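Local coordinates for N-acetyltransferase family protein (Bacillus anthracis, PDB 3LNB) that transfers the acetyl group of acetyl-coenzyme A to arylamine nitrogens, as an arylamine N-acetyltransferase that inactivates the antibiotic sulfamethoxazole, at residues Lys119-Val124 with Pro134-Val139; Gly189-Glu194 with Phe221-Ile226; Thr252-Asn257 with Glu292-Thr297; Ile261-Lys266 with Lys284-Ile289. The protein carries 1 engineered substitution. All blocks are in the same frame, centred on the assembly; numbering follows the deposited sequence.

Contact 1: residues Lys119-Val124 with Pro134-Val139; sequences KVAGTV and PDDGHV. With COA (coenzyme A), chain B.
G122 and T123 meet the incoming arm of a beta hairpin, strands 116-126 and 131-145, beside the thiol end of coenzyme A. P134 opens a type II turn that runs to G137; a water takes a bond from V124 N and gives one to P134 O. D135 OD1 forms a salt bridge with K188. The backbone N of D136 gives a nearly straight bond to OG1 of T123 (3.0 Å, 168°); T123 holds OG1 beside its own backbone N (chi1 -57°), which leaves CG2 3.7 Å from P134 O. The D136 carboxylate pairs with K230, its OD1 lying 3.5 Å from A121 CB. G137 O lies 3.6 Å from C2P of coenzyme A. H138 forms the hydrogen-bonded pair with G122: G122 N to H138 O is 2.8 Å, the return bond weak. H138 bonds D153 through NE2 and touches C99, consistent with the Cys-His-Asp triad of this family. One face of its ring receives coenzyme A, while V124 CG2 approaches its CB obliquely. V139 pairs with A121 without hydrogen bonds, and its CA points a C-H at V120 O, 3.6 Å away.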
# COMPACT_ATOMS: atom_id res chain seq x y z
N LYS A 119 -12.09 5.18 -4.27
CA LYS A 119 -11.47 3.88 -4.08
C LYS A 119 -12.11 2.83 -4.99
O LYS A 119 -13.30 2.91 -5.30
CB LYS A 119 -11.62 3.43 -2.62
CG LYS A 119 -11.06 4.39 -1.59
CD LYS A 119 -11.26 3.88 -0.16
CE LYS A 119 -12.72 3.93 0.27
NZ LYS A 119 -13.25 5.31 0.27
N VAL A 120 -11.31 1.85 -5.40
CA VAL A 120 -11.80 0.75 -6.23
C VAL A 120 -11.11 -0.52 -5.77
O VAL A 120 -10.03 -0.47 -5.17
CB VAL A 120 -11.51 0.95 -7.75
CG1 VAL A 120 -12.10 2.26 -8.23
CG2 VAL A 120 -10.01 0.89 -8.01
N ALA A 121 -11.72 -1.67 -6.01
CA ALA A 121 -11.11 -2.92 -5.61
C ALA A 121 -10.19 -3.40 -6.71
O ALA A 121 -10.32 -3.01 -7.87
CB ALA A 121 -12.19 -3.96 -5.32
N GLY A 122 -9.25 -4.26 -6.33
CA GLY A 122 -8.31 -4.82 -7.28
C GLY A 122 -8.05 -6.26 -6.86
O GLY A 122 -8.34 -6.64 -5.73
N THR A 123 -7.51 -7.04 -7.78
CA THR A 123 -7.19 -8.44 -7.53
C THR A 123 -5.74 -8.60 -7.99
O THR A 123 -5.43 -8.37 -9.16
CB THR A 123 -8.11 -9.38 -8.35
OG1 THR A 123 -9.48 -9.10 -8.03
CG2 THR A 123 -7.82 -10.84 -8.02
N VAL A 124 -4.87 -8.99 -7.07
CA VAL A 124 -3.45 -9.16 -7.38
C VAL A 124 -3.16 -10.51 -8.03
O VAL A 124 -3.87 -11.49 -7.80
CB VAL A 124 -2.58 -9.05 -6.09
CG1 VAL A 124 -1.11 -9.23 -6.42
CG2 VAL A 124 -2.81 -7.70 -5.42
N PRO A 134 -6.98 -13.93 -3.97
CA PRO A 134 -8.43 -13.76 -3.78
C PRO A 134 -9.03 -12.50 -4.42
O PRO A 134 -8.42 -11.44 -4.42
CB PRO A 134 -8.58 -13.76 -2.26
CG PRO A 134 -7.48 -14.68 -1.83
CD PRO A 134 -6.32 -14.21 -2.69
N ASP A 135 -10.24 -12.66 -4.95
CA ASP A 135 -10.98 -11.56 -5.59
C ASP A 135 -11.03 -10.32 -4.70
O ASP A 135 -11.38 -10.41 -3.52
CB ASP A 135 -12.42 -11.99 -5.90
CG ASP A 135 -12.53 -12.92 -7.11
OD1 ASP A 135 -11.51 -13.19 -7.78
OD2 ASP A 135 -13.66 -13.39 -7.39
N ASP A 136 -10.70 -9.17 -5.27
CA ASP A 136 -10.72 -7.90 -4.56
C ASP A 136 -9.90 -7.86 -3.29
O ASP A 136 -10.36 -7.32 -2.28
CB ASP A 136 -12.16 -7.50 -4.22
CG ASP A 136 -13.06 -7.49 -5.43
OD1 ASP A 136 -12.54 -7.26 -6.54
OD2 ASP A 136 -14.28 -7.69 -5.27
N GLY A 137 -8.70 -8.42 -3.33
CA GLY A 137 -7.84 -8.43 -2.16
C GLY A 137 -6.88 -7.24 -2.14
O GLY A 137 -5.84 -7.28 -1.48
N HIS A 138 -7.22 -6.20 -2.89
CA HIS A 138 -6.40 -4.99 -2.94
C HIS A 138 -7.34 -3.81 -3.09
O HIS A 138 -8.42 -3.95 -3.67
CB HIS A 138 -5.42 -5.04 -4.12
CG HIS A 138 -4.46 -3.89 -4.16
ND1 HIS A 138 -4.03 -3.24 -3.02
CD2 HIS A 138 -3.79 -3.32 -5.19
CE1 HIS A 138 -3.15 -2.31 -3.35
NE2 HIS A 138 -2.98 -2.34 -4.66
N VAL A 139 -6.93 -2.67 -2.55
CA VAL A 139 -7.72 -1.45 -2.62
C VAL A 139 -6.79 -0.34 -3.08
O VAL A 139 -5.72 -0.15 -2.50
CB VAL A 139 -8.31 -1.08 -1.24
CG1 VAL A 139 -8.96 0.30 -1.31
CG2 VAL A 139 -9.33 -2.13 -0.80
N1A COA B . 1.78 -12.23 3.14
C2A COA B . 2.58 -12.70 4.08
N3A COA B . 3.85 -12.98 3.84
C4A COA B . 4.37 -12.78 2.62
C5A COA B . 3.56 -12.29 1.61
C6A COA B . 2.23 -12.01 1.89
N6A COA B . 1.43 -11.52 0.96
N7A COA B . 4.32 -12.18 0.52
C8A COA B . 5.55 -12.58 0.83
N9A COA B . 5.59 -12.94 2.11
C1B COA B . 6.80 -13.34 2.86
C2B COA B . 7.52 -14.55 2.25
O2B COA B . 6.87 -15.76 2.67
C3B COA B . 8.89 -14.42 2.92
O3B COA B . 8.92 -15.12 4.16
P3B COA B . 10.29 -15.80 4.64
O7A COA B . 11.46 -14.91 4.46
O8A COA B . 10.08 -16.24 6.17
O9A COA B . 10.42 -17.16 3.78
C4B COA B . 9.03 -12.92 3.15
O4B COA B . 7.80 -12.32 2.71
C5B COA B . 10.17 -12.33 2.31
O5B COA B . 9.90 -12.52 0.92
P1A COA B . 11.05 -12.19 -0.16
O1A COA B . 10.34 -12.29 -1.60
O2A COA B . 12.20 -13.11 -0.03
O3A COA B . 11.47 -10.66 0.10
P2A COA B . 10.64 -9.39 -0.43
O4A COA B . 11.26 -9.03 -1.87
O5A COA B . 10.76 -8.26 0.52
O6A COA B . 9.12 -9.85 -0.69
CBP COA B . 7.11 -8.57 -0.08
CCP COA B . 8.10 -9.67 0.30
CDP COA B . 7.81 -7.21 -0.03
CEP COA B . 5.94 -8.58 0.91
CAP COA B . 6.57 -8.83 -1.49
OAP COA B . 5.97 -10.12 -1.54
C9P COA B . 5.51 -7.79 -1.89
O9P COA B . 5.83 -6.63 -2.16
N8P COA B . 4.27 -8.25 -1.92
C7P COA B . 3.11 -7.43 -2.30
C6P COA B . 1.93 -7.72 -1.37
C5P COA B . 0.61 -7.20 -1.97
O5P COA B . 0.09 -7.79 -2.92
N4P COA B . 0.10 -6.12 -1.40
C3P COA B . -1.15 -5.52 -1.88
C2P COA B . -2.37 -6.29 -1.36
S1P COA B . -2.66 -6.13 0.44
O HOH W 1 -6.11 -9.80 -4.42

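Contact 2: residues Gly189-Glu194 with Phe221-Ile226; sequences GTHILE and FTLDPI
F221 holds its ring between its own backbone N and carbonyl carbon (chi1 65°), which places one face of the phenyl under H191 CB, and H191 keeps CG beside its backbone N (chi1 -56°), carrying the imidazole to where L223 meets it. The two residues form the antiparallel hydrogen-bonded pair at a classic beta bulge, where T190 and H191 together face F221 as strand 191-196 starts along strand 216-225. The bulge centres on the carbonyl O of F221, which accepts two N-H groups: H191 N at 2.9 Å, almost in line with the C=O bond, and T190 N at 3.0 Å from above the carbonyl plane. In return F221 N donates to H191 O. The CH-pi contact is close, with H191 CB 3.6 Å from the F221 ring centroid, whereas the two rings meet obliquely, their planes 31° apart. L223 lays its branched end over a face of the imidazole, and F167 also meets that ring. G189 has CA 3.7 Å from T222 CG2, close against the strand. F221 also packs on I140 and I142 of strand 131-145, two strands away in the same sheet. The imidazole is steadied at its edge, where ND1 of H191 shares a 2.6 Å hydrogen bond with OG1 of T190, an atom that also meets a water bound to L223 N.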
# COMPACT_ATOMS: atom_id res chain seq x y z
N GLY A 189 -11.04 -7.99 -14.14
CA GLY A 189 -11.25 -6.57 -14.32
C GLY A 189 -11.26 -6.01 -15.72
O GLY A 189 -11.31 -6.74 -16.71
N THR A 190 -11.21 -4.68 -15.80
CA THR A 190 -11.22 -3.96 -17.07
C THR A 190 -9.87 -3.28 -17.31
O THR A 190 -9.54 -2.93 -18.45
CB THR A 190 -12.32 -2.88 -17.07
OG1 THR A 190 -12.20 -2.07 -15.90
CG2 THR A 190 -13.69 -3.53 -17.06
N HIS A 191 -9.11 -3.09 -16.25
CA HIS A 191 -7.80 -2.44 -16.34
C HIS A 191 -6.78 -3.25 -15.55
O HIS A 191 -7.14 -4.09 -14.72
CB HIS A 191 -7.85 -1.03 -15.74
CG HIS A 191 -8.88 -0.13 -16.35
ND1 HIS A 191 -10.22 -0.44 -16.36
CD2 HIS A 191 -8.77 1.08 -16.94
CE1 HIS A 191 -10.89 0.54 -16.94
NE2 HIS A 191 -10.03 1.48 -17.30
N ILE A 192 -5.51 -2.99 -15.81
CA ILE A 192 -4.44 -3.68 -15.13
C ILE A 192 -3.28 -2.72 -14.89
O ILE A 192 -3.13 -1.72 -15.60
CB ILE A 192 -3.86 -4.87 -15.95
CG1 ILE A 192 -3.32 -4.37 -17.30
CG2 ILE A 192 -4.93 -5.93 -16.17
CD1 ILE A 192 -2.60 -5.43 -18.10
N LEU A 193 -2.50 -3.02 -13.87
CA LEU A 193 -1.30 -2.26 -13.59
C LEU A 193 -0.24 -3.32 -13.83
O LEU A 193 -0.26 -4.37 -13.18
CB LEU A 193 -1.26 -1.78 -12.14
CG LEU A 193 0.09 -1.17 -11.73
CD1 LEU A 193 -0.07 -0.28 -10.52
CD2 LEU A 193 1.10 -2.27 -11.45
N GLU A 194 0.64 -3.08 -14.79
CA GLU A 194 1.71 -4.02 -15.08
C GLU A 194 2.98 -3.46 -14.49
O GLU A 194 3.07 -2.26 -14.23
CB GLU A 194 1.87 -4.21 -16.59
CG GLU A 194 0.71 -4.92 -17.25
CD GLU A 194 1.07 -5.43 -18.63
OE1 GLU A 194 1.34 -4.60 -19.53
OE2 GLU A 194 1.08 -6.67 -18.82
N PHE A 221 -8.08 -4.46 -12.02
CA PHE A 221 -9.06 -3.66 -11.30
C PHE A 221 -10.12 -3.09 -12.24
O PHE A 221 -10.00 -3.22 -13.46
CB PHE A 221 -8.38 -2.51 -10.52
CG PHE A 221 -7.71 -1.48 -11.40
CD1 PHE A 221 -6.45 -1.71 -11.93
CD2 PHE A 221 -8.35 -0.27 -11.68
CE1 PHE A 221 -5.83 -0.75 -12.74
CE2 PHE A 221 -7.74 0.69 -12.49
CZ PHE A 221 -6.48 0.46 -13.02
N THR A 222 -11.16 -2.51 -11.65
CA THR A 222 -12.25 -1.89 -12.41
C THR A 222 -12.41 -0.48 -11.87
O THR A 222 -11.72 -0.09 -10.92
CB THR A 222 -13.58 -2.64 -12.21
OG1 THR A 222 -14.06 -2.42 -10.88
CG2 THR A 222 -13.40 -4.14 -12.44
N LEU A 223 -13.31 0.29 -12.46
CA LEU A 223 -13.54 1.65 -12.00
C LEU A 223 -14.83 1.78 -11.18
O LEU A 223 -15.38 2.87 -11.03
CB LEU A 223 -13.55 2.62 -13.21
CG LEU A 223 -12.29 2.56 -14.09
CD1 LEU A 223 -12.37 3.60 -15.18
CD2 LEU A 223 -11.04 2.79 -13.24
N ASP A 224 -15.29 0.65 -10.64
CA ASP A 224 -16.49 0.64 -9.79
C ASP A 224 -16.11 1.15 -8.39
O ASP A 224 -15.33 0.51 -7.68
CB ASP A 224 -17.06 -0.78 -9.65
CG ASP A 224 -17.42 -1.41 -10.98
OD1 ASP A 224 -18.01 -0.72 -11.83
OD2 ASP A 224 -17.13 -2.62 -11.16
N PRO A 225 -16.67 2.29 -7.97
CA PRO A 225 -16.42 2.91 -6.67
C PRO A 225 -16.82 2.02 -5.49
O PRO A 225 -17.92 1.46 -5.48
CB PRO A 225 -17.26 4.18 -6.70
CG PRO A 225 -17.37 4.49 -8.16
CD PRO A 225 -17.58 3.13 -8.78
N ILE A 226 -15.95 1.91 -4.49
CA ILE A 226 -16.26 1.11 -3.32
C ILE A 226 -16.31 1.97 -2.06
O ILE A 226 -15.53 2.92 -1.91
CB ILE A 226 -15.23 -0.03 -3.12
CG1 ILE A 226 -13.83 0.54 -2.91
CG2 ILE A 226 -15.26 -0.95 -4.33
CD1 ILE A 226 -12.75 -0.52 -2.74
O HOH W 2 -14.14 -0.67 -15.10

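Contact 3: residues Thr252-Asn257 with Glu292-Thr297; sequences TCKLTN and ESFGIT
T252 sets its methyl squarely over the phenyl ring of F294: CG2 stands 3.5 Å from the ring centroid, only 13° off the normal, a CH-pi contact close to the centre of the face. In T252, OG1 lies beside the backbone N (chi1 -61°), which leaves CG2 anti to that N and directed at the ring, so the methyl rather than the hydroxyl fills this buried spot. K254 meets the same ring differently. Its CB lies near the ring plane, 3.6 Å from F294 CE2, and K254 N also comes up to that edge. One ring is therefore met by a methyl over its face and by the strand along its rim, and each of the two side chains runs antiparallel to that of F294 as it passes. Farther out the lysine chain bends twice, at chi3 and chi4, and curls back; CE passes 3.2 Å from S293 O, while NZ donates to L255 O at 3.3 Å and weakly to M64 O. I296 adds a looser apolar contact, its CD1 4.3 Å from T252 CG2. G295, with positive phi, is where the chain leaves helical geometry, and I296 then turns back toward the strand. The contact lays the C-terminal end of helix 283-294 against strand 252-256 of the smaller antiparallel sheet. I261 and L263 of the adjoining strand 259-263 touch F294 too, L290 of the same helix packs on T252 and I296, and C253 points away from the helix and touches coenzyme A.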
# COMPACT_ATOMS: atom_id res chain seq x y z
N THR A 252 6.04 -7.65 7.59
CA THR A 252 6.23 -6.22 7.80
C THR A 252 7.27 -5.83 6.77
O THR A 252 8.36 -6.41 6.72
CB THR A 252 6.73 -5.89 9.23
OG1 THR A 252 5.75 -6.33 10.19
CG2 THR A 252 6.92 -4.39 9.39
N CYS A 253 6.92 -4.85 5.93
CA CYS A 253 7.81 -4.39 4.87
C CYS A 253 7.83 -2.87 4.80
O CYS A 253 6.85 -2.21 5.10
CB CYS A 253 7.35 -4.96 3.53
SG CYS A 253 8.25 -4.34 2.09
N LYS A 254 8.97 -2.33 4.37
CA LYS A 254 9.12 -0.90 4.26
C LYS A 254 10.25 -0.59 3.29
O LYS A 254 11.18 -1.38 3.12
CB LYS A 254 9.43 -0.29 5.63
CG LYS A 254 9.48 1.23 5.66
CD LYS A 254 9.67 1.77 7.08
CE LYS A 254 11.07 1.50 7.59
NZ LYS A 254 12.09 2.27 6.83
N LEU A 255 10.15 0.57 2.64
CA LEU A 255 11.17 1.00 1.70
C LEU A 255 12.30 1.66 2.47
O LEU A 255 12.11 2.15 3.58
CB LEU A 255 10.59 2.02 0.73
CG LEU A 255 9.87 1.50 -0.51
CD1 LEU A 255 8.95 0.35 -0.16
CD2 LEU A 255 9.10 2.65 -1.12
N THR A 256 13.48 1.65 1.87
CA THR A 256 14.67 2.26 2.45
C THR A 256 15.33 3.05 1.32
O THR A 256 14.93 2.94 0.16
CB THR A 256 15.68 1.21 2.95
OG1 THR A 256 16.11 0.40 1.85
CG2 THR A 256 15.07 0.34 4.01
N ASN A 257 16.33 3.86 1.65
CA ASN A 257 16.99 4.63 0.63
C ASN A 257 17.74 3.75 -0.37
O ASN A 257 17.98 4.17 -1.50
CB ASN A 257 17.93 5.65 1.27
CG ASN A 257 17.17 6.72 2.01
OD1 ASN A 257 16.36 7.44 1.42
ND2 ASN A 257 17.42 6.83 3.31
N GLU A 292 13.56 -1.23 15.94
CA GLU A 292 14.66 -0.51 15.33
C GLU A 292 14.57 -0.25 13.83
O GLU A 292 14.99 0.81 13.36
CB GLU A 292 15.98 -1.21 15.63
CG GLU A 292 16.14 -1.59 17.09
CD GLU A 292 17.60 -1.77 17.49
OE1 GLU A 292 18.38 -2.37 16.72
OE2 GLU A 292 17.95 -1.31 18.60
N SER A 293 14.04 -1.21 13.07
CA SER A 293 13.97 -1.01 11.63
C SER A 293 12.64 -0.46 11.12
O SER A 293 12.60 0.21 10.10
CB SER A 293 14.30 -2.32 10.90
OG SER A 293 15.62 -2.75 11.20
N PHE A 294 11.55 -0.74 11.84
CA PHE A 294 10.24 -0.29 11.40
C PHE A 294 9.53 0.71 12.30
O PHE A 294 8.45 1.20 11.96
CB PHE A 294 9.32 -1.49 11.20
CG PHE A 294 9.80 -2.44 10.15
CD1 PHE A 294 10.51 -3.58 10.50
CD2 PHE A 294 9.54 -2.20 8.80
CE1 PHE A 294 10.96 -4.47 9.53
CE2 PHE A 294 9.98 -3.07 7.83
CZ PHE A 294 10.69 -4.22 8.19
N GLY A 295 10.12 1.01 13.46
CA GLY A 295 9.49 1.97 14.35
C GLY A 295 8.20 1.46 14.97
O GLY A 295 7.37 2.23 15.45
N ILE A 296 8.00 0.15 14.95
CA ILE A 296 6.79 -0.41 15.54
C ILE A 296 7.09 -0.90 16.95
O ILE A 296 7.93 -1.78 17.15
CB ILE A 296 6.24 -1.56 14.68
CG1 ILE A 296 5.73 -1.00 13.34
CG2 ILE A 296 5.14 -2.29 15.45
CD1 ILE A 296 5.09 -2.03 12.42
N THR A 297 6.38 -0.32 17.92
CA THR A 297 6.57 -0.66 19.33
C THR A 297 5.25 -0.94 20.05
O THR A 297 4.23 -1.22 19.42
CB THR A 297 7.28 0.48 20.09
OG1 THR A 297 8.50 0.84 19.42
CG2 THR A 297 7.60 0.04 21.50

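Contact 4: residues Ile261-Lys266 with Lys284-Ile289; sequences ISLTNK and KDYARI. With COA (coenzyme A), chain B.
Segment 261-266 divides between the coenzyme A pocket, where S262 and T264 meet phosphates, and the packing of helix 283-294, where L263, T264 O and N265 meet Y286 and I289. L263 holds CG anti to its backbone N (chi1 176°), and its branched end reaches the helix. Its CD2 approaches Y286 CE2 obliquely at 3.7 Å; CD1 rests 4.1 Å from I289 CD1. At the edge of the tyrosine ring the carbonyl O of T264 lies 3.3 Å from Y286 CD2. Over one face sits N265 OD1, 3.7 Å above the plane and displaced toward the rim, its amide plane 45° from the ring. A water links Y286 OH to L263 O, so this carbonyl is tied to the helix through the phenol. Across the strand S262 OG donates a short hydrogen bond to the coenzyme A phosphate oxygen O5A, and T264 OG1 lies 2.8 Å from O8A of the 3'-phosphate, while it also meets N267 N. T264 CG2 packs along the ribose. Helix 283-294 thus lies over the side of strand 259-263 that L263 faces, with Y268 of strand 267-272 touching both L263 and I289, and I281, just before the helix, closing on L263 and Y286.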
# COMPACT_ATOMS: atom_id res chain seq x y z
N ILE A 261 13.02 -3.54 3.07
CA ILE A 261 13.26 -4.58 4.06
C ILE A 261 11.96 -5.28 4.42
O ILE A 261 10.89 -4.66 4.46
CB ILE A 261 13.90 -4.00 5.34
CG1 ILE A 261 13.12 -2.76 5.80
CG2 ILE A 261 15.36 -3.62 5.07
CD1 ILE A 261 13.55 -2.23 7.17
N SER A 262 12.07 -6.58 4.67
CA SER A 262 10.93 -7.41 5.03
C SER A 262 11.24 -8.30 6.23
O SER A 262 12.33 -8.89 6.33
CB SER A 262 10.50 -8.26 3.83
OG SER A 262 9.99 -7.44 2.79
N LEU A 263 10.28 -8.40 7.12
CA LEU A 263 10.44 -9.19 8.33
C LEU A 263 9.26 -10.12 8.59
O LEU A 263 8.12 -9.68 8.60
CB LEU A 263 10.62 -8.27 9.53
CG LEU A 263 10.72 -8.94 10.90
CD1 LEU A 263 12.08 -9.60 11.04
CD2 LEU A 263 10.51 -7.89 12.00
N THR A 264 9.56 -11.40 8.77
CA THR A 264 8.53 -12.39 9.08
C THR A 264 8.89 -12.93 10.46
O THR A 264 9.85 -12.48 11.07
CB THR A 264 8.53 -13.56 8.07
OG1 THR A 264 9.76 -14.29 8.16
CG2 THR A 264 8.37 -13.03 6.66
N ASN A 265 8.11 -13.89 10.96
CA ASN A 265 8.41 -14.46 12.27
C ASN A 265 9.70 -15.28 12.19
O ASN A 265 10.43 -15.40 13.17
CB ASN A 265 7.28 -15.38 12.74
CG ASN A 265 6.01 -14.62 13.07
OD1 ASN A 265 6.05 -13.63 13.81
ND2 ASN A 265 4.88 -15.08 12.54
N LYS A 266 9.97 -15.81 11.00
CA LYS A 266 11.14 -16.66 10.77
C LYS A 266 12.38 -16.01 10.16
O LYS A 266 13.51 -16.38 10.50
CB LYS A 266 10.74 -17.83 9.86
CG LYS A 266 9.45 -18.54 10.26
CD LYS A 266 9.56 -19.19 11.62
CE LYS A 266 8.30 -19.98 11.94
NZ LYS A 266 8.37 -20.59 13.31
N LYS A 284 13.56 -13.03 20.03
CA LYS A 284 14.03 -11.70 20.44
C LYS A 284 14.55 -10.81 19.32
O LYS A 284 14.48 -9.58 19.42
CB LYS A 284 15.10 -11.81 21.52
CG LYS A 284 16.44 -12.31 21.02
CD LYS A 284 16.36 -13.75 20.56
CE LYS A 284 17.75 -14.30 20.31
NZ LYS A 284 18.60 -14.24 21.54
N ASP A 285 15.09 -11.40 18.26
CA ASP A 285 15.58 -10.59 17.15
C ASP A 285 14.38 -9.89 16.54
O ASP A 285 14.47 -8.76 16.07
CB ASP A 285 16.24 -11.44 16.07
CG ASP A 285 17.43 -12.24 16.59
OD1 ASP A 285 18.42 -11.61 17.02
OD2 ASP A 285 17.37 -13.48 16.54
N TYR A 286 13.24 -10.58 16.55
CA TYR A 286 12.01 -10.08 15.96
C TYR A 286 11.53 -8.77 16.57
O TYR A 286 11.35 -7.78 15.86
CB TYR A 286 10.91 -11.15 16.08
CG TYR A 286 9.62 -10.79 15.39
CD1 TYR A 286 8.54 -10.24 16.10
CD2 TYR A 286 9.47 -10.96 14.01
CE1 TYR A 286 7.37 -9.86 15.45
CE2 TYR A 286 8.30 -10.59 13.35
CZ TYR A 286 7.25 -10.04 14.07
OH TYR A 286 6.11 -9.64 13.43
N ALA A 287 11.33 -8.79 17.88
CA ALA A 287 10.87 -7.62 18.61
C ALA A 287 11.80 -6.43 18.37
O ALA A 287 11.35 -5.31 18.14
CB ALA A 287 10.78 -7.95 20.10
N ARG A 288 13.10 -6.69 18.42
CA ARG A 288 14.11 -5.66 18.21
C ARG A 288 14.10 -5.08 16.80
O ARG A 288 14.13 -3.87 16.64
CB ARG A 288 15.50 -6.22 18.51
CG ARG A 288 16.64 -5.25 18.19
CD ARG A 288 17.99 -5.86 18.58
NE ARG A 288 18.23 -7.13 17.91
CZ ARG A 288 18.46 -7.27 16.60
NH1 ARG A 288 18.49 -6.21 15.80
NH2 ARG A 288 18.67 -8.48 16.08
N ILE A 289 14.06 -5.94 15.79
CA ILE A 289 14.05 -5.46 14.41
C ILE A 289 12.77 -4.67 14.14
O ILE A 289 12.81 -3.61 13.53
CB ILE A 289 14.17 -6.61 13.39
CG1 ILE A 289 15.46 -7.39 13.65
CG2 ILE A 289 14.22 -6.05 11.95
CD1 ILE A 289 15.58 -8.69 12.89
N1A COA B . 1.78 -12.23 3.14
C2A COA B . 2.58 -12.70 4.08
N3A COA B . 3.85 -12.98 3.84
C4A COA B . 4.37 -12.78 2.62
C5A COA B . 3.56 -12.29 1.61
C6A COA B . 2.23 -12.01 1.89
N6A COA B . 1.43 -11.52 0.96
N7A COA B . 4.32 -12.18 0.52
C8A COA B . 5.55 -12.58 0.83
N9A COA B . 5.59 -12.94 2.11
C1B COA B . 6.80 -13.34 2.86
C2B COA B . 7.52 -14.55 2.25
O2B COA B . 6.87 -15.76 2.67
C3B COA B . 8.89 -14.42 2.92
O3B COA B . 8.92 -15.12 4.16
P3B COA B . 10.29 -15.80 4.64
O7A COA B . 11.46 -14.91 4.46
O8A COA B . 10.08 -16.24 6.17
O9A COA B . 10.42 -17.16 3.78
C4B COA B . 9.03 -12.92 3.15
O4B COA B . 7.80 -12.32 2.71
C5B COA B . 10.17 -12.33 2.31
O5B COA B . 9.90 -12.52 0.92
P1A COA B . 11.05 -12.19 -0.16
O1A COA B . 10.34 -12.29 -1.60
O2A COA B . 12.20 -13.11 -0.03
O3A COA B . 11.47 -10.66 0.10
P2A COA B . 10.64 -9.39 -0.43
O4A COA B . 11.26 -9.03 -1.87
O5A COA B . 10.76 -8.26 0.52
O6A COA B . 9.12 -9.85 -0.69
CBP COA B . 7.11 -8.57 -0.08
CCP COA B . 8.10 -9.67 0.30
CDP COA B . 7.81 -7.21 -0.03
CEP COA B . 5.94 -8.58 0.91
CAP COA B . 6.57 -8.83 -1.49
OAP COA B . 5.97 -10.12 -1.54
C9P COA B . 5.51 -7.79 -1.89
O9P COA B . 5.83 -6.63 -2.16
N8P COA B . 4.27 -8.25 -1.92
C7P COA B . 3.11 -7.43 -2.30
C6P COA B . 1.93 -7.72 -1.37
C5P COA B . 0.61 -7.20 -1.97
O5P COA B . 0.09 -7.79 -2.92
N4P COA B . 0.10 -6.12 -1.40
C3P COA B . -1.15 -5.52 -1.88
C2P COA B . -2.37 -6.29 -1.36
S1P COA B . -2.66 -6.13 0.44
O HOH W 3 6.48 -8.99 10.78

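Contacts 1 and 2 share the large antiparallel sheet, where strands 116-126 and 216-225 are neighbours and K119 O probably bonds I226 N; their chemistry is mainly backbone hydrogen bonding, with a turn in one and a bulge in the other. Contacts 3 and 4 both set helix 283-294 against the smaller sheet, through rings and aliphatic groups without direct hydrogen bonds between their segments, and their strands pair through T252 with L263 and K254 with I261. Contacts 2, 3 and 4 are largely buried, contact 1 only partly. Contacts 1 and 4, with centres about 28 Å apart, touch different ends of coenzyme A: the thiol arm and the phosphates.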